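Local coordinates for protein inositol-1,4,5-trisphosphate 5-phosphatase 1 (Schizosaccharomyces pombe, PDB 1I9Z) that removes, through the catalytic domain seen here, the 5-phosphate of soluble and lipid inositol phosphates, helping to control phosphoinositide levels in membrane trafficking and signalling, at residues 60-65 with 114-119; 29-34 with 203-208; 146-151 with 161-166; 35-40 with 82-87; 104-109 with 128-133. All blocks are in the same frame, centred on the assembly; numbering follows the deposited sequence.

Contact 1 (60-65 with 114-119); sequences VGFQEI and ALMIFC. With CA (calcium ion), chain B.
V60 and F62 pair with M116 and A114 as two hydrogen-bonded antiparallel pairs. V60 N to M116 O is 2.9 Å and almost straight, 173° at the hydrogen. M116 N returns a bond to V60 O, and F62 and A114 exchange two more. Between them G61 and L115 form a non-hydrogen-bonded pair, with the CA atoms 4.4 Å apart. Here G61 CA also makes a CA-H...O contact with A114 O at 3.2 Å.

Apolar contacts gather on the face that carries V60, F62, A114 and M116. M116 CG lies between its backbone N and carbonyl carbon (chi1 54°), and the chain bends at chi3. The thioether thereby comes to the edge of the F62 ring, with M116 CE 3.6 Å from F62 CE1. M116 SD is 5.2 Å from the ring centroid and in the ring plane, a Met-aromatic contact. An alanine in place of M116 is likely to open a gap beside the F62 edge and to cost V60 CB its contact with M116 CG. I65 CD1 presses on A114 CB at 3.5 Å, a tight fit.

Metal binding lies just past the strand end. E64 OE2 binds the calcium ion at 2.8 Å, and four waters are also bound to it. A central strand that delivers an acidic metal ligand at its C-terminal end is a mark of the DNase I-like phosphatase fold.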
# COMPACT_ATOMS: atom_id res chain seq x y z
N VAL A 60 7.55 2.70 -0.86
CA VAL A 60 7.66 3.12 -2.24
C VAL A 60 7.62 1.95 -3.22
O VAL A 60 8.43 1.01 -3.11
CB VAL A 60 9.00 3.88 -2.46
CG1 VAL A 60 9.06 4.51 -3.88
CG2 VAL A 60 9.18 4.98 -1.34
N GLY A 61 6.69 2.01 -4.17
CA GLY A 61 6.57 1.00 -5.17
C GLY A 61 6.78 1.59 -6.55
O GLY A 61 6.21 2.66 -6.92
N PHE A 62 7.63 0.91 -7.32
CA PHE A 62 7.91 1.30 -8.69
C PHE A 62 7.45 0.24 -9.66
O PHE A 62 7.46 -0.99 -9.31
CB PHE A 62 9.46 1.45 -8.94
CG PHE A 62 10.06 2.59 -8.19
CD1 PHE A 62 10.86 2.37 -7.10
CD2 PHE A 62 9.84 3.90 -8.61
CE1 PHE A 62 11.47 3.48 -6.40
CE2 PHE A 62 10.44 5.03 -7.91
CZ PHE A 62 11.25 4.80 -6.82
N GLN A 63 6.98 0.69 -10.84
CA GLN A 63 6.70 -0.22 -11.95
C GLN A 63 7.58 0.21 -13.13
O GLN A 63 7.96 1.39 -13.26
CB GLN A 63 5.24 -0.26 -12.35
CG GLN A 63 4.32 -0.59 -11.10
CD GLN A 63 4.06 0.66 -10.29
OE1 GLN A 63 3.89 1.75 -10.87
NE2 GLN A 63 3.98 0.53 -8.96
N GLU A 64 7.88 -0.75 -14.01
CA GLU A 64 8.74 -0.51 -15.18
C GLU A 64 10.11 0.10 -14.87
O GLU A 64 10.53 1.08 -15.54
CB GLU A 64 8.03 0.32 -16.28
CG GLU A 64 6.71 -0.36 -16.68
CD GLU A 64 6.17 0.15 -17.98
OE1 GLU A 64 6.99 0.49 -18.88
OE2 GLU A 64 4.95 0.12 -18.17
N ILE A 65 10.81 -0.45 -13.90
CA ILE A 65 12.19 0.02 -13.61
C ILE A 65 12.95 -0.15 -14.94
O ILE A 65 13.86 0.63 -15.30
CB ILE A 65 12.82 -0.78 -12.46
CG1 ILE A 65 12.23 -0.24 -11.14
CG2 ILE A 65 14.46 -0.63 -12.50
CD1 ILE A 65 12.66 -0.96 -9.93
N ALA A 114 9.08 -3.06 -8.24
CA ALA A 114 9.85 -3.18 -7.00
C ALA A 114 9.16 -2.47 -5.83
O ALA A 114 8.42 -1.48 -6.02
CB ALA A 114 11.29 -2.61 -7.19
N LEU A 115 9.41 -2.96 -4.64
CA LEU A 115 8.83 -2.39 -3.43
C LEU A 115 9.99 -2.17 -2.46
O LEU A 115 10.83 -3.06 -2.26
CB LEU A 115 7.81 -3.38 -2.77
CG LEU A 115 7.09 -2.83 -1.54
CD1 LEU A 115 6.14 -1.61 -1.99
CD2 LEU A 115 6.26 -4.00 -0.86
N MET A 116 10.08 -0.98 -1.89
CA MET A 116 11.14 -0.77 -0.93
C MET A 116 10.54 0.00 0.23
O MET A 116 9.71 0.94 0.03
CB MET A 116 12.31 0.01 -1.58
CG MET A 116 11.87 1.30 -2.21
SD MET A 116 13.25 2.06 -3.26
CE MET A 116 13.35 1.05 -4.58
N ILE A 117 10.94 -0.38 1.45
CA ILE A 117 10.36 0.24 2.63
C ILE A 117 11.47 0.84 3.52
O ILE A 117 12.48 0.16 3.80
CB ILE A 117 9.53 -0.83 3.41
CG1 ILE A 117 8.32 -1.29 2.56
CG2 ILE A 117 9.02 -0.17 4.78
CD1 ILE A 117 7.35 -2.24 3.32
N PHE A 118 11.31 2.13 3.85
CA PHE A 118 12.25 2.84 4.71
C PHE A 118 11.55 3.27 6.00
O PHE A 118 10.35 3.57 5.99
CB PHE A 118 12.76 4.09 4.02
CG PHE A 118 13.49 3.82 2.75
CD1 PHE A 118 12.81 3.69 1.54
CD2 PHE A 118 14.89 3.72 2.75
CE1 PHE A 118 13.51 3.46 0.36
CE2 PHE A 118 15.58 3.49 1.56
CZ PHE A 118 14.89 3.37 0.39
N CYS A 119 12.25 3.31 7.13
CA CYS A 119 11.61 3.81 8.35
C CYS A 119 12.64 4.64 9.10
O CYS A 119 13.86 4.57 8.80
CB CYS A 119 11.12 2.67 9.26
SG CYS A 119 12.41 1.48 9.72
CA CA B . 4.90 1.90 -20.38
O HOH W 1 3.70 0.01 -20.40
O HOH W 2 6.16 0.59 -22.52
O HOH W 3 3.81 3.12 -21.85
O HOH W 4 4.91 3.28 -18.58

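Contact 2 (29-34 with 203-208)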
# COMPACT_ATOMS: atom_id res chain seq x y z
N VAL A 29 2.78 6.39 1.43
CA VAL A 29 2.79 5.37 0.41
C VAL A 29 2.88 6.07 -0.93
O VAL A 29 2.10 6.96 -1.23
CB VAL A 29 1.52 4.47 0.45
CG1 VAL A 29 1.52 3.42 -0.74
CG2 VAL A 29 1.44 3.74 1.76
N ALA A 30 3.87 5.66 -1.70
CA ALA A 30 4.18 6.28 -2.97
C ALA A 30 4.31 5.25 -4.09
O ALA A 30 4.98 4.24 -3.92
CB ALA A 30 5.56 7.07 -2.83
N SER A 31 3.76 5.60 -5.25
CA SER A 31 3.76 4.73 -6.42
C SER A 31 4.16 5.47 -7.70
O SER A 31 3.69 6.62 -7.96
CB SER A 31 2.36 4.08 -6.59
OG SER A 31 2.48 3.01 -7.49
N TYR A 32 4.97 4.81 -8.54
CA TYR A 32 5.40 5.41 -9.79
C TYR A 32 5.72 4.42 -10.89
O TYR A 32 6.61 3.58 -10.71
CB TYR A 32 6.63 6.29 -9.50
CG TYR A 32 7.00 7.37 -10.52
CD1 TYR A 32 6.24 7.62 -11.68
CD2 TYR A 32 8.10 8.22 -10.26
CE1 TYR A 32 6.61 8.70 -12.57
CE2 TYR A 32 8.44 9.25 -11.12
CZ TYR A 32 7.70 9.48 -12.26
OH TYR A 32 8.09 10.49 -13.15
N ASN A 33 4.95 4.42 -11.98
CA ASN A 33 5.28 3.60 -13.14
C ASN A 33 6.26 4.53 -13.91
O ASN A 33 5.88 5.57 -14.47
CB ASN A 33 4.07 3.36 -14.08
CG ASN A 33 4.47 2.57 -15.27
OD1 ASN A 33 5.49 2.88 -15.90
ND2 ASN A 33 3.66 1.55 -15.65
N LEU A 34 7.53 4.12 -13.91
CA LEU A 34 8.66 4.88 -14.49
C LEU A 34 8.87 4.88 -15.98
O LEU A 34 9.65 5.71 -16.49
CB LEU A 34 9.96 4.29 -13.90
CG LEU A 34 9.96 4.36 -12.39
CD1 LEU A 34 11.12 3.38 -11.92
CD2 LEU A 34 10.27 5.81 -11.90
N VAL A 203 -2.07 -2.47 2.52
CA VAL A 203 -2.17 -1.38 1.52
C VAL A 203 -1.69 -2.04 0.27
O VAL A 203 -0.59 -2.64 0.26
CB VAL A 203 -1.29 -0.13 1.83
CG1 VAL A 203 -1.41 0.88 0.67
CG2 VAL A 203 -1.77 0.53 3.12
N TRP A 204 -2.54 -2.04 -0.77
CA TRP A 204 -2.18 -2.72 -2.03
C TRP A 204 -2.31 -1.62 -3.08
O TRP A 204 -3.35 -0.98 -3.20
CB TRP A 204 -3.15 -3.84 -2.31
CG TRP A 204 -2.86 -4.74 -3.44
CD1 TRP A 204 -2.09 -4.48 -4.55
CD2 TRP A 204 -3.38 -6.06 -3.61
NE1 TRP A 204 -2.09 -5.57 -5.37
CE2 TRP A 204 -2.89 -6.54 -4.82
CE3 TRP A 204 -4.24 -6.86 -2.85
CZ2 TRP A 204 -3.22 -7.83 -5.31
CZ3 TRP A 204 -4.55 -8.16 -3.35
CH2 TRP A 204 -4.05 -8.62 -4.55
N PHE A 205 -1.26 -1.43 -3.89
CA PHE A 205 -1.26 -0.31 -4.79
C PHE A 205 -0.35 -0.52 -5.99
O PHE A 205 0.40 -1.48 -6.04
CB PHE A 205 -0.74 0.95 -4.01
CG PHE A 205 0.77 0.86 -3.60
CD1 PHE A 205 1.75 1.45 -4.41
CD2 PHE A 205 1.18 0.20 -2.45
CE1 PHE A 205 3.11 1.38 -4.07
CE2 PHE A 205 2.53 0.11 -2.07
CZ PHE A 205 3.51 0.72 -2.89
N GLY A 206 -0.43 0.42 -6.93
CA GLY A 206 0.45 0.37 -8.10
C GLY A 206 -0.27 0.68 -9.38
O GLY A 206 -1.27 1.38 -9.37
N ASP A 207 0.24 0.16 -10.50
CA ASP A 207 -0.35 0.40 -11.82
C ASP A 207 -1.25 -0.80 -12.04
O ASP A 207 -0.85 -1.83 -12.61
CB ASP A 207 0.75 0.44 -12.89
CG ASP A 207 0.19 0.74 -14.28
OD1 ASP A 207 -1.07 0.68 -14.44
OD2 ASP A 207 1.00 1.01 -15.21
N PHE A 208 -2.49 -0.65 -11.57
CA PHE A 208 -3.46 -1.74 -11.73
C PHE A 208 -3.98 -1.79 -13.17
O PHE A 208 -4.63 -2.75 -13.57
CB PHE A 208 -4.64 -1.61 -10.72
CG PHE A 208 -4.24 -1.71 -9.28
CD1 PHE A 208 -3.02 -2.30 -8.89
CD2 PHE A 208 -5.15 -1.30 -8.27
CE1 PHE A 208 -2.73 -2.50 -7.55
CE2 PHE A 208 -4.87 -1.49 -6.95
CZ PHE A 208 -3.65 -2.10 -6.57
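D207 OD2 takes a hydrogen bond from N33 ND2 at 2.7 Å. It uses the lone pair directed away from OD1. The bond is bent, 144° at the hydrogen, and OD2 stands somewhat out of the amide plane. Amide and carboxylate planes are turned 60° from each other. N33 ND2 also bonds E64 OE2, so this one amide nitrogen joins two carboxylates close to the calcium ion. N33 OD1 accepts from the backbone N of N35, which helps to fix the rotation of the amide.

Away from this polar end, along the strands, the contact is apolar. F205 CG sits between its backbone N and carbonyl carbon (chi1 68°), which places the ring against strand 29-33. V29 CG1 lies over the centre of one ring face, 3.7 Å from the centroid, a CH-pi contact. S31 CB meets the ring edge, 3.5 Å from F205 CD1. V29 and V203 meet tip to tip, CG1 to CG1 at 4.1 Å. A serine in place of F205 would probably leave V29 CG1 without its aromatic cover and open a gap between the strands.

The strands run nearly parallel, their axes 9.0 Å apart, and belong to different sheets. This is face-to-face packing in the beta sandwich. Strands 57-63 and 309-320 flank strand 20-33 in its sheet, strands 158-166 and 283-288 flank 201-205 in the other, and I285 and V59 close round F205.

Contact 3 (146-151 with 161-166)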
# COMPACT_ATOMS: atom_id res chain seq x y z
N LYS A 146 4.32 -8.99 -15.62
CA LYS A 146 3.38 -8.43 -14.62
C LYS A 146 3.36 -9.23 -13.34
O LYS A 146 3.71 -10.43 -13.31
CB LYS A 146 1.98 -8.33 -15.21
CG LYS A 146 1.96 -7.52 -16.53
CD LYS A 146 2.42 -6.06 -16.33
CE LYS A 146 2.00 -5.18 -17.56
NZ LYS A 146 2.56 -5.72 -18.85
N GLY A 147 2.94 -8.59 -12.26
CA GLY A 147 2.90 -9.28 -10.99
C GLY A 147 2.92 -8.39 -9.79
O GLY A 147 2.67 -7.17 -9.87
N ALA A 148 3.24 -8.99 -8.65
CA ALA A 148 3.24 -8.27 -7.39
C ALA A 148 4.44 -8.51 -6.52
O ALA A 148 5.03 -9.60 -6.58
CB ALA A 148 1.97 -8.67 -6.55
N VAL A 149 4.79 -7.49 -5.73
CA VAL A 149 5.88 -7.63 -4.74
C VAL A 149 5.27 -7.21 -3.41
O VAL A 149 4.58 -6.16 -3.33
CB VAL A 149 7.06 -6.67 -5.07
CG1 VAL A 149 8.16 -6.81 -3.98
CG2 VAL A 149 7.62 -7.05 -6.45
N ALA A 150 5.48 -8.01 -2.37
CA ALA A 150 4.93 -7.71 -1.07
C ALA A 150 5.93 -7.86 0.12
O ALA A 150 6.82 -8.75 0.11
CB ALA A 150 3.65 -8.63 -0.83
N ILE A 151 5.82 -6.94 1.07
CA ILE A 151 6.60 -7.00 2.30
C ILE A 151 5.62 -6.74 3.48
O ILE A 151 4.80 -5.81 3.42
CB ILE A 151 7.70 -5.93 2.28
CG1 ILE A 151 8.72 -6.31 1.15
CG2 ILE A 151 8.38 -5.90 3.66
CD1 ILE A 151 9.66 -5.07 0.72
N CYS A 161 0.81 -5.18 6.05
CA CYS A 161 1.27 -5.81 4.85
C CYS A 161 1.14 -4.84 3.70
O CYS A 161 0.06 -4.25 3.51
CB CYS A 161 0.49 -7.09 4.56
SG CYS A 161 0.93 -7.93 3.01
N PHE A 162 2.24 -4.66 2.96
CA PHE A 162 2.27 -3.78 1.81
C PHE A 162 2.51 -4.55 0.51
O PHE A 162 3.45 -5.41 0.40
CB PHE A 162 3.35 -2.70 2.00
CG PHE A 162 3.06 -1.82 3.12
CD1 PHE A 162 3.55 -2.12 4.40
CD2 PHE A 162 2.22 -0.69 2.92
CE1 PHE A 162 3.23 -1.30 5.49
CE2 PHE A 162 1.90 0.13 4.00
CZ PHE A 162 2.40 -0.18 5.27
N ILE A 163 1.69 -4.23 -0.49
CA ILE A 163 1.80 -4.88 -1.77
C ILE A 163 1.78 -3.89 -2.90
O ILE A 163 0.89 -3.03 -2.95
CB ILE A 163 0.62 -5.84 -2.04
CG1 ILE A 163 0.39 -6.73 -0.82
CG2 ILE A 163 0.85 -6.65 -3.31
CD1 ILE A 163 -1.00 -6.74 -0.36
N THR A 164 2.80 -3.94 -3.79
CA THR A 164 2.70 -3.12 -5.00
C THR A 164 2.57 -4.09 -6.20
O THR A 164 3.04 -5.22 -6.16
CB THR A 164 3.92 -2.15 -5.20
OG1 THR A 164 3.58 -1.24 -6.24
CG2 THR A 164 5.20 -2.95 -5.63
N SER A 165 1.88 -3.68 -7.27
CA SER A 165 1.67 -4.54 -8.43
C SER A 165 1.66 -3.78 -9.73
O SER A 165 1.53 -2.52 -9.75
CB SER A 165 0.26 -5.21 -8.37
OG SER A 165 0.25 -5.94 -7.18
N HIS A 166 1.76 -4.55 -10.80
CA HIS A 166 1.63 -4.02 -12.16
C HIS A 166 0.77 -5.06 -12.79
O HIS A 166 1.22 -6.22 -12.97
CB HIS A 166 3.00 -3.97 -12.83
CG HIS A 166 3.05 -3.14 -14.07
ND1 HIS A 166 1.94 -2.60 -14.70
CD2 HIS A 166 4.12 -2.83 -14.86
CE1 HIS A 166 2.32 -2.00 -15.83
NE2 HIS A 166 3.63 -2.13 -15.93
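K146 lays its chain over one face of the H166 imidazole at the open end of a beta hairpin, made by strands 147-155 and 158-166. The well-packed part is the hairpin backbone. Three hydrogen-bonded antiparallel pairs, G147 with H166, V149 with T164 and I151 with F162, give six backbone bonds, among them F162 N to I151 O at 2.8 Å. Non-hydrogen-bonded pairs alternate with them, and A148 and S165 come to 4.2 Å between CA atoms. On one face the small A148, A150 and S165 fit closely round I163. A150 CB touches I163 CG1 at 3.8 Å, and A148 CB lies 3.3 Å from S165 OG. That hydroxyl is hydrogen-bonded to W204 NE1 in strand 201-205, and I184 of helix 174-187 covers this side. On the other face T164 OG1 bonds F205 O, while V149 and I151 pack on L115 and I117 of the opposite sheet.

The K146 end is the solvent side: this lysine is partly exposed, though its chain still covers the ring. G147 has phi 158°, a backbone shape in which a CB would collide with the preceding carbonyl. The lysine chain is bent at chi2 (-62°) and chi4, which folds it back across the ring. H166 NE2 makes a weak hydrogen bond to E64 OE2, the calcium ligand. On the lysine side, K146 CE stands 3.8 Å from the imidazole centroid in a CH-pi contact.

Contact 4 (35-40 with 82-87)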
# COMPACT_ATOMS: atom_id res chain seq x y z
N ASN A 35 8.22 3.94 -16.69
CA ASN A 35 8.44 3.83 -18.12
C ASN A 35 9.95 3.66 -18.42
O ASN A 35 10.45 4.17 -19.46
CB ASN A 35 7.89 5.05 -18.85
CG ASN A 35 7.77 4.83 -20.34
OD1 ASN A 35 7.45 3.74 -20.83
ND2 ASN A 35 8.07 5.91 -21.09
N GLY A 36 10.66 3.03 -17.47
CA GLY A 36 12.09 2.76 -17.65
C GLY A 36 12.99 3.98 -17.51
O GLY A 36 14.17 3.88 -17.86
N CYS A 37 12.48 5.09 -17.00
CA CYS A 37 13.32 6.30 -16.86
C CYS A 37 14.42 6.12 -15.84
O CYS A 37 14.31 5.31 -14.92
CB CYS A 37 12.49 7.54 -16.47
SG CYS A 37 11.86 7.57 -14.75
N SER A 38 15.48 6.91 -15.99
CA SER A 38 16.60 6.85 -15.04
C SER A 38 16.37 7.33 -13.62
O SER A 38 15.71 8.31 -13.39
CB SER A 38 17.78 7.67 -15.59
OG SER A 38 17.97 7.33 -16.95
N ALA A 39 17.03 6.66 -12.69
CA ALA A 39 17.00 6.99 -11.28
C ALA A 39 17.47 8.41 -11.10
O ALA A 39 18.39 8.86 -11.79
CB ALA A 39 17.94 6.06 -10.53
N THR A 40 16.87 9.13 -10.15
CA THR A 40 17.28 10.53 -9.91
C THR A 40 16.82 10.89 -8.52
O THR A 40 15.84 10.30 -8.05
CB THR A 40 16.62 11.50 -10.96
OG1 THR A 40 16.89 12.88 -10.60
CG2 THR A 40 15.08 11.28 -11.02
N ARG A 82 18.62 -0.79 -7.32
CA ARG A 82 19.46 -0.24 -6.30
C ARG A 82 19.80 1.23 -6.49
O ARG A 82 20.08 1.89 -5.50
CB ARG A 82 20.76 -1.08 -6.17
CG ARG A 82 20.42 -2.43 -5.53
CD ARG A 82 21.60 -3.43 -5.43
NE ARG A 82 21.11 -4.57 -4.65
CZ ARG A 82 21.34 -5.85 -4.92
NH1 ARG A 82 22.08 -6.18 -5.98
NH2 ARG A 82 20.83 -6.79 -4.11
N GLU A 83 19.80 1.71 -7.73
CA GLU A 83 20.08 3.15 -7.98
C GLU A 83 18.91 3.97 -7.39
O GLU A 83 19.07 5.03 -6.79
CB GLU A 83 20.15 3.42 -9.47
CG GLU A 83 21.44 2.91 -10.15
CD GLU A 83 21.39 3.16 -11.65
OE1 GLU A 83 21.25 4.34 -12.03
OE2 GLU A 83 21.48 2.19 -12.45
N TRP A 84 17.69 3.46 -7.61
CA TRP A 84 16.52 4.11 -7.06
C TRP A 84 16.57 4.06 -5.54
O TRP A 84 16.28 5.06 -4.88
CB TRP A 84 15.21 3.43 -7.58
CG TRP A 84 14.96 3.83 -8.96
CD1 TRP A 84 15.09 3.08 -10.08
CD2 TRP A 84 14.44 5.10 -9.37
NE1 TRP A 84 14.65 3.78 -11.17
CE2 TRP A 84 14.26 5.04 -10.76
CE3 TRP A 84 14.11 6.28 -8.68
CZ2 TRP A 84 13.75 6.13 -11.53
CZ3 TRP A 84 13.58 7.38 -9.43
CH2 TRP A 84 13.42 7.27 -10.85
N GLU A 85 16.93 2.91 -4.97
CA GLU A 85 17.05 2.82 -3.50
C GLU A 85 18.01 3.87 -2.97
O GLU A 85 17.77 4.50 -1.93
CB GLU A 85 17.59 1.43 -3.04
CG GLU A 85 16.59 0.29 -3.39
CD GLU A 85 17.12 -1.10 -3.09
OE1 GLU A 85 18.24 -1.22 -2.56
OE2 GLU A 85 16.42 -2.08 -3.39
N SER A 86 19.16 3.96 -3.63
CA SER A 86 20.15 4.92 -3.17
C SER A 86 19.58 6.33 -3.31
O SER A 86 19.84 7.21 -2.44
CB SER A 86 21.44 4.78 -4.04
OG SER A 86 22.28 5.89 -3.82
N CYS A 87 18.85 6.59 -4.40
CA CYS A 87 18.28 7.94 -4.56
C CYS A 87 17.24 8.28 -3.49
O CYS A 87 17.24 9.39 -2.94
CB CYS A 87 17.65 8.16 -5.94
SG CYS A 87 18.82 8.25 -7.30
O HOH W 5 14.75 2.91 -14.02
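A39 rests on the W84 indole. The chi1 of W84 is -76°, with CG beside the backbone N, and chi2 of 108° turns the ring broadside to the loop 35-40. A39 CA stands over the six-membered ring, 3.4 Å from its centroid, a close CH-pi contact. The methyl group extends the contact toward the five-membered ring, with A39 CB 3.8 Å from W84 CD2. T40 N lies over the same face, nearer the far rim.

C37 approaches differently. Its SG sits between the backbone N and the carbonyl carbon (chi1 72°) and meets the indole at its edge, with SG 4.0 Å from W84 CZ2. The C37 carbonyl is also near the ring plane. Water 5 gives a hydrogen bond to C37 O at 2.6 Å and accepts one from W84 NE1 at 3.0 Å. It lies in the indole plane and links the ring's polar edge to the loop.

Helix 78-94 adds two smaller contacts beside the tryptophan. E83 CB meets A39 CB at 3.6 Å. C87 SG rests against A39 and T40, and C87 CB is 3.5 Å from T40 O. T40 OG1 is hydrogen-bonded to K42 N. Between helix and sheet, W84 also meets the F62 ring and L34.

No direct hydrogen bond joins residues 35-40 to 82-87. The attachment therefore rests on shape, on CH-pi and sulfur-aromatic contacts and on one water, and the indole N-H, the ring's sole donor, is satisfied by that water.

Contact 5 (104-109 with 128-133); sequences QLRSGQ and KNVEGT
R106 and V130 mark the nearest approach of strands 104-109 and 128-133, which run almost parallel (10°) with axes 7.6 Å apart and no clear hydrogen bond between them. Side chains therefore bridge the gap.

L105 and V130 reach for each other tip to tip, with L105 CD2 3.9 Å from V130 CG2. L105 CG lies opposite the backbone N (chi1 -171°), which carries the isobutyl group toward the valine. F153 of strand 147-155 touches both residues, and I151 touches V130.

R106 does the rest. Its chain is bent at chi3 (-78°), and the guanidinium lies with one face over the backbone of E131 and G132. G132 N stands 3.1 Å above that plane, toward its rim. This is packing of a flat group on a peptide, since R106 NH1 and G132 N are both donors. R106 NH2 is 3.3 Å from V130 O. G132 has no side chain there, and a CB would run into R106 NH1. The E131 side chain starts away from strand 104-109, and its carboxylate forms a salt bridge with R194.

The contact is at the surface of the domain. Each strand is outermost in its own sheet, 102-110 beside 113-120 and 127-136 beside 147-155. Here edge strands of the two sheets meet through side chains, within the two-sheet sandwich of the DNase I-like fold.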
# COMPACT_ATOMS: atom_id res chain seq x y z
N GLN A 104 16.76 1.60 5.11
CA GLN A 104 15.92 0.73 4.26
C GLN A 104 15.76 -0.56 5.03
O GLN A 104 16.73 -1.28 5.37
CB GLN A 104 16.60 0.47 2.92
CG GLN A 104 15.95 -0.67 2.08
CD GLN A 104 16.65 -0.80 0.76
OE1 GLN A 104 16.99 0.22 0.15
NE2 GLN A 104 16.92 -2.05 0.32
N LEU A 105 14.53 -0.89 5.32
CA LEU A 105 14.22 -2.11 6.02
C LEU A 105 14.43 -3.28 5.08
O LEU A 105 15.09 -4.31 5.41
CB LEU A 105 12.75 -2.05 6.47
CG LEU A 105 12.22 -3.11 7.39
CD1 LEU A 105 12.93 -2.94 8.77
CD2 LEU A 105 10.66 -2.93 7.54
N ARG A 106 13.82 -3.18 3.90
CA ARG A 106 13.88 -4.27 2.93
C ARG A 106 13.32 -3.83 1.57
O ARG A 106 12.55 -2.85 1.53
CB ARG A 106 13.01 -5.48 3.38
CG ARG A 106 13.42 -6.71 2.47
CD ARG A 106 12.58 -7.97 1.98
NE ARG A 106 12.50 -8.88 3.06
CZ ARG A 106 12.34 -10.21 3.18
NH1 ARG A 106 12.19 -11.23 2.28
NH2 ARG A 106 12.30 -10.51 4.47
N SER A 107 13.72 -4.51 0.50
CA SER A 107 13.19 -4.25 -0.82
C SER A 107 13.00 -5.60 -1.49
O SER A 107 13.61 -6.62 -1.13
CB SER A 107 14.07 -3.34 -1.72
OG SER A 107 15.21 -4.05 -2.18
N GLY A 108 12.15 -5.60 -2.50
CA GLY A 108 11.85 -6.81 -3.24
C GLY A 108 11.66 -6.41 -4.70
O GLY A 108 11.34 -5.22 -4.98
N GLN A 109 11.74 -7.38 -5.60
CA GLN A 109 11.58 -7.07 -7.02
C GLN A 109 11.05 -8.22 -7.82
O GLN A 109 11.41 -9.38 -7.53
CB GLN A 109 12.95 -6.58 -7.55
CG GLN A 109 12.97 -6.36 -9.04
CD GLN A 109 14.23 -5.60 -9.46
OE1 GLN A 109 15.27 -5.72 -8.81
NE2 GLN A 109 14.14 -4.81 -10.56
N LYS A 128 9.36 -6.06 13.70
CA LYS A 128 9.79 -7.44 13.79
C LYS A 128 9.10 -8.32 12.75
O LYS A 128 8.08 -7.91 12.17
CB LYS A 128 9.46 -7.97 15.20
CG LYS A 128 10.17 -7.20 16.36
CD LYS A 128 11.63 -7.68 16.53
CE LYS A 128 12.46 -6.75 17.48
NZ LYS A 128 12.88 -5.48 16.71
N ASN A 129 9.66 -9.52 12.53
CA ASN A 129 9.07 -10.50 11.61
C ASN A 129 8.84 -9.95 10.18
O ASN A 129 7.77 -10.20 9.54
CB ASN A 129 7.74 -11.00 12.20
CG ASN A 129 7.89 -11.42 13.67
OD1 ASN A 129 8.81 -12.17 13.99
ND2 ASN A 129 7.00 -10.93 14.57
N VAL A 130 9.85 -9.25 9.67
CA VAL A 130 9.76 -8.73 8.33
C VAL A 130 9.89 -9.90 7.34
O VAL A 130 10.87 -10.68 7.41
CB VAL A 130 10.89 -7.73 8.04
CG1 VAL A 130 10.76 -7.23 6.64
CG2 VAL A 130 10.90 -6.56 9.05
N GLU A 131 8.92 -10.02 6.41
CA GLU A 131 8.94 -11.06 5.41
C GLU A 131 8.60 -10.50 4.06
O GLU A 131 7.90 -9.47 3.98
CB GLU A 131 7.94 -12.18 5.75
CG GLU A 131 8.28 -12.79 7.14
CD GLU A 131 7.24 -13.80 7.66
OE1 GLU A 131 6.25 -14.06 6.99
OE2 GLU A 131 7.42 -14.32 8.78
N GLY A 132 9.12 -11.12 3.01
CA GLY A 132 8.77 -10.61 1.69
C GLY A 132 8.50 -11.73 0.73
O GLY A 132 8.97 -12.87 0.94
N THR A 133 7.74 -11.42 -0.33
CA THR A 133 7.52 -12.42 -1.36
C THR A 133 7.06 -11.75 -2.67
O THR A 133 6.91 -10.51 -2.73
CB THR A 133 6.49 -13.48 -0.89
OG1 THR A 133 6.50 -14.59 -1.80
CG2 THR A 133 5.08 -12.87 -0.82

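In the fold
From the N terminus, segment 29-34 opens the long loop that contact 2 closes at 203-208; contacts 1, 3, 4 and 5 all lie within it. Loop 35-40 follows at once and meets helix segment 82-87 in contact 4. Segment 60-65 starts before that closure and pairs with 114-119 after it, so contacts 1 and 4 cross. Contact 5, from 104-109 to 128-133, crosses contact 1 in turn. Contact 3 comes later, as a local hairpin. Contact 1 knits one sheet and contact 3 the other. Contacts 2 and 5 join the two sheets, at the interior and at an edge, and contact 4 fixes a loop to helix 78-94.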